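Local coordinates for protein inositol dehydrogenase (Lactobacillus casei, PDB 4MKX) that probably oxidises scyllo-inositol with NAD as cofactor, as a sugar-alcohol dehydrogenase of the Gfo/Idh/MocA family, at residues V214-L219 with Q342-K347; G218-Y223 with E231-A236. All coordinates share one frame; numbering follows the deposited sequence.

Interaction 1. Residues V214-L219 with Q342-K347; sequences VWAIGL and QEAFEK
Strand 214-219 runs past the last turns of helix 328-347 at 61° to it, the axes of the two short segments coming within 6.3 Å, and the backbones draw nearest where Ala216 faces Phe345, their CA atoms 4.8 Å apart. So close an approach of helix to sheet depends on small residues, and here Ala344 and Ala216 supply them. The methyl of Ala344 points toward the strand and rests on its backbone, with CB 3.8 Å from Val214 O, while the CG2 branch of Val214 touches the same methyl, 4.0 Å from Ala344 CB. At the next residue, Phe345 CA points its hydrogen at Ala216 O, a CA-H...O contact of 3.4 Å. That carbonyl also accepts a bond from a water at 2.9 Å from Ala216 O, and the water donates again to Phe345 O, tying strand to helix through solvent. A chi1 of 167° sets Phe345 CG opposite the backbone N, and the ring runs along the strand, its CE1 edge 3.7 Å from Gly218 N; the ring also touches Leu232. Gly218 makes this possible, since a CB there would point toward the helix and crowd CE1. An alanine in place of Phe345 would keep the CB contact with Ala216 but would probably leave a gap beside Gly218 and Leu232 where the ring now lies. Trp215 starts away from the helix, its indole bearing Ile217 CG2 on one face, and its NE1 bonds to Asn348 just after the helix. In the C-terminal domain the helix thus packs on a sheet in which strand 211-219 lies between 234-241 and the short 351-352, while Trp215 packs on Trp215 of the second subunit.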
# COMPACT_ATOMS: atom_id res chain seq x y z
N VAL A 214 16.55 27.36 13.79
CA VAL A 214 16.11 26.89 12.48
C VAL A 214 17.03 27.38 11.37
O VAL A 214 17.70 28.41 11.49
CB VAL A 214 14.68 27.40 12.15
CG1 VAL A 214 13.70 27.01 13.24
CG2 VAL A 214 14.68 28.91 11.97
N TRP A 215 17.09 26.61 10.29
CA TRP A 215 17.68 27.07 9.05
C TRP A 215 16.69 26.68 7.98
O TRP A 215 16.09 25.61 8.05
CB TRP A 215 19.04 26.40 8.80
CG TRP A 215 19.73 26.85 7.54
CD1 TRP A 215 19.78 28.12 7.02
CD2 TRP A 215 20.49 26.03 6.63
NE1 TRP A 215 20.51 28.14 5.86
CE2 TRP A 215 20.95 26.87 5.59
CE3 TRP A 215 20.81 24.67 6.60
CZ2 TRP A 215 21.73 26.39 4.54
CZ3 TRP A 215 21.59 24.19 5.55
CH2 TRP A 215 22.04 25.05 4.53
N ALA A 216 16.48 27.56 7.00
CA ALA A 216 15.54 27.29 5.93
C ALA A 216 16.16 27.70 4.61
O ALA A 216 16.86 28.73 4.52
CB ALA A 216 14.21 28.01 6.15
N ILE A 217 15.92 26.89 3.60
CA ILE A 217 16.36 27.18 2.24
C ILE A 217 15.20 26.99 1.29
O ILE A 217 14.17 26.43 1.64
CB ILE A 217 17.57 26.30 1.81
CG1 ILE A 217 17.20 24.82 1.80
CG2 ILE A 217 18.77 26.53 2.72
CD1 ILE A 217 18.41 23.92 1.43
N GLY A 218 15.35 27.48 0.07
CA GLY A 218 14.26 27.39 -0.87
C GLY A 218 14.71 27.68 -2.27
O GLY A 218 15.84 28.11 -2.50
N LEU A 219 13.80 27.49 -3.20
CA LEU A 219 14.15 27.46 -4.60
C LEU A 219 12.91 27.80 -5.39
O LEU A 219 11.80 27.40 -5.02
CB LEU A 219 14.65 26.05 -4.93
CG LEU A 219 15.09 25.61 -6.33
CD1 LEU A 219 16.32 26.39 -6.77
CD2 LEU A 219 15.39 24.12 -6.30
N GLN A 342 11.30 32.40 7.98
CA GLN A 342 11.42 33.37 6.91
C GLN A 342 12.73 34.14 7.01
O GLN A 342 13.37 34.44 6.00
CB GLN A 342 10.26 34.36 6.97
CG GLN A 342 9.80 34.80 5.62
CD GLN A 342 9.23 33.64 4.83
OE1 GLN A 342 8.29 32.97 5.27
NE2 GLN A 342 9.80 33.39 3.66
N GLU A 343 13.12 34.47 8.24
CA GLU A 343 14.35 35.24 8.45
C GLU A 343 15.56 34.39 8.11
O GLU A 343 16.51 34.86 7.49
CB GLU A 343 14.44 35.74 9.89
CG GLU A 343 15.58 36.73 10.09
CD GLU A 343 15.76 37.12 11.54
OE1 GLU A 343 14.83 36.89 12.34
OE2 GLU A 343 16.85 37.65 11.87
N ALA A 344 15.52 33.12 8.52
CA ALA A 344 16.60 32.19 8.21
C ALA A 344 16.76 32.02 6.71
O ALA A 344 17.87 31.92 6.20
CB ALA A 344 16.34 30.84 8.88
N PHE A 345 15.64 31.99 5.99
CA PHE A 345 15.70 31.90 4.55
C PHE A 345 16.32 33.13 3.88
O PHE A 345 17.15 33.01 2.98
CB PHE A 345 14.32 31.63 3.96
CG PHE A 345 14.27 31.83 2.49
CD1 PHE A 345 14.86 30.91 1.64
CD2 PHE A 345 13.69 32.97 1.94
CE1 PHE A 345 14.86 31.10 0.27
CE2 PHE A 345 13.69 33.17 0.58
CZ PHE A 345 14.27 32.23 -0.26
N GLU A 346 15.93 34.33 4.32
CA GLU A 346 16.46 35.54 3.70
C GLU A 346 17.93 35.76 4.02
O GLU A 346 18.69 36.22 3.18
CB GLU A 346 15.62 36.77 4.11
CG GLU A 346 14.21 36.74 3.56
CD GLU A 346 13.35 37.87 4.10
OE1 GLU A 346 13.85 38.66 4.93
OE2 GLU A 346 12.17 37.96 3.68
N LYS A 347 18.34 35.40 5.23
CA LYS A 347 19.74 35.55 5.63
C LYS A 347 20.59 34.38 5.17
O LYS A 347 21.82 34.48 5.12
CB LYS A 347 19.84 35.65 7.16
CG LYS A 347 19.28 36.94 7.74
CD LYS A 347 19.49 37.00 9.25
CE LYS A 347 19.54 38.45 9.73
NZ LYS A 347 18.33 39.21 9.31
O HOH W 1 18.34 30.33 2.61

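Interaction 2. Residues G218-Y223 with E231-A236; sequences GLNRAY and ELETGA
The carboxylate of Glu233 approaches the Tyr223 ring at its edge, OE1 lying in the ring plane 3.6 Å from Tyr223 CD1, with the two planes 66° apart. The Arg221 guanidinium carries Leu219 CD2 over one face, offset toward the rim, and its polar end turns to Asp243 and Asp161 of the second subunit. At the amide of Asn220, ND2 gives a hydrogen to Glu231 O at 2.9 Å, the acceptor only 11° out of the amide plane, and it also bonds to Asp227; its OD1 takes the hydrogen of Glu233 N at 2.7 Å, nearly end-on. These side-chain-to-backbone bonds carry on the link between the two chain segments where the ladder stops. That ladder is short: Leu219 and Thr234 form a hydrogen-bonded antiparallel pair, with Leu219 N 3.0 Å from Thr234 O and a weak return bond. Gly218 and Gly235 follow as a non-hydrogen-bonded pair, and the bare CA of Gly218 leaves room for Leu232 CD2, which reaches 3.5 Å from Leu219 N. Glu233 leaves its backbone with CG between N and the carbonyl carbon (chi1 71°), then extends across to the turn. There OE2 receives Ala222 N at 2.8 Å and OE1 receives Tyr223 N at 2.7 Å, both on the syn side of the carboxylate. A water donates to Leu219 O and Glu233 OE2 and accepts from Thr234 OG1, bridging the two segments. The hairpin thus bends after Leu219 around a buried carboxylate, whose charge is likely to be eased by the N-H groups of Ala222 and Tyr223 and by the water, while the side chains of Asn220 and Glu233 bond to backbone beyond the last bridge.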
# COMPACT_ATOMS: atom_id res chain seq x y z
N GLY A 218 15.35 27.48 0.07
CA GLY A 218 14.26 27.39 -0.87
C GLY A 218 14.71 27.68 -2.27
O GLY A 218 15.84 28.11 -2.50
N LEU A 219 13.80 27.49 -3.20
CA LEU A 219 14.15 27.46 -4.60
C LEU A 219 12.91 27.80 -5.39
O LEU A 219 11.80 27.40 -5.02
CB LEU A 219 14.65 26.05 -4.93
CG LEU A 219 15.09 25.61 -6.33
CD1 LEU A 219 16.32 26.39 -6.77
CD2 LEU A 219 15.39 24.12 -6.30
N ASN A 220 13.09 28.54 -6.47
CA ASN A 220 12.02 28.74 -7.44
C ASN A 220 12.34 28.15 -8.82
O ASN A 220 12.48 28.88 -9.80
CB ASN A 220 11.69 30.21 -7.54
CG ASN A 220 11.06 30.74 -6.28
OD1 ASN A 220 10.16 30.12 -5.73
ND2 ASN A 220 11.54 31.89 -5.81
N ARG A 221 12.44 26.82 -8.89
CA ARG A 221 12.91 26.15 -10.09
C ARG A 221 11.87 26.16 -11.20
O ARG A 221 12.15 26.57 -12.33
CB ARG A 221 13.28 24.70 -9.77
CG ARG A 221 14.09 24.02 -10.87
CD ARG A 221 15.56 24.19 -10.55
NE ARG A 221 16.00 23.21 -9.58
CZ ARG A 221 17.19 23.20 -8.98
NH1 ARG A 221 18.08 24.15 -9.25
NH2 ARG A 221 17.47 22.26 -8.10
N ALA A 222 10.66 25.71 -10.87
CA ALA A 222 9.59 25.60 -11.86
C ALA A 222 9.04 26.97 -12.28
O ALA A 222 8.64 27.16 -13.43
CB ALA A 222 8.47 24.71 -11.33
N TYR A 223 9.00 27.91 -11.33
CA TYR A 223 8.52 29.26 -11.59
C TYR A 223 9.48 30.31 -11.01
O TYR A 223 9.21 30.88 -9.95
CB TYR A 223 7.11 29.45 -10.98
CG TYR A 223 6.04 28.50 -11.50
CD1 TYR A 223 5.95 27.19 -11.02
CD2 TYR A 223 5.11 28.92 -12.45
CE1 TYR A 223 4.97 26.32 -11.48
CE2 TYR A 223 4.12 28.04 -12.92
CZ TYR A 223 4.06 26.75 -12.43
OH TYR A 223 3.09 25.87 -12.89
N GLU A 231 8.87 35.46 -3.23
CA GLU A 231 8.09 34.29 -2.85
C GLU A 231 8.87 33.02 -3.13
O GLU A 231 9.92 33.06 -3.76
CB GLU A 231 6.74 34.27 -3.57
CG GLU A 231 5.60 34.85 -2.76
CD GLU A 231 5.29 34.06 -1.49
OE1 GLU A 231 5.87 32.97 -1.27
OE2 GLU A 231 4.44 34.52 -0.70
N LEU A 232 8.37 31.90 -2.63
CA LEU A 232 9.04 30.61 -2.81
C LEU A 232 8.04 29.60 -3.30
O LEU A 232 6.90 29.58 -2.82
CB LEU A 232 9.63 30.11 -1.49
CG LEU A 232 10.98 30.66 -1.05
CD1 LEU A 232 11.31 30.17 0.35
CD2 LEU A 232 12.05 30.24 -2.04
N GLU A 233 8.46 28.75 -4.22
CA GLU A 233 7.61 27.65 -4.66
C GLU A 233 7.85 26.38 -3.85
O GLU A 233 6.93 25.60 -3.63
CB GLU A 233 7.81 27.38 -6.15
CG GLU A 233 9.13 26.75 -6.47
CD GLU A 233 9.24 26.36 -7.92
OE1 GLU A 233 8.71 27.11 -8.77
OE2 GLU A 233 9.88 25.32 -8.20
N THR A 234 9.09 26.15 -3.42
CA THR A 234 9.40 25.03 -2.53
C THR A 234 10.45 25.48 -1.53
O THR A 234 11.40 26.18 -1.89
CB THR A 234 9.97 23.81 -3.28
OG1 THR A 234 9.21 23.56 -4.46
CG2 THR A 234 9.92 22.56 -2.39
N GLY A 235 10.28 25.08 -0.28
CA GLY A 235 11.26 25.39 0.74
C GLY A 235 11.39 24.23 1.69
O GLY A 235 10.48 23.41 1.83
N ALA A 236 12.54 24.15 2.33
CA ALA A 236 12.78 23.12 3.29
C ALA A 236 13.45 23.73 4.51
O ALA A 236 14.16 24.73 4.40
CB ALA A 236 13.65 22.02 2.69
O HOH W 2 11.29 24.57 -6.02

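How the interactions relate
Both interactions use strand 211-219 and share Gly218 and Leu219 at its C-terminal end, their centres about 11 Å apart. Gly218 serves both: its missing side chain admits a phenyl edge from the helix in one and a leucine methyl from the loop just before the neighbouring strand in the other. Those two groups also meet each other, Phe345 CZ lying 3.5 Å from Leu232 CD2. Ile217 O and Ala236 N, 2.9 Å apart, form a probable hydrogen bond between the two strands, linking interaction 1 to interaction 2. Both contacts also reach the second subunit, so helix, hairpin and subunit interface converge on this strand end. The structure is the apo form, and neither contact includes a bound cofactor or substrate.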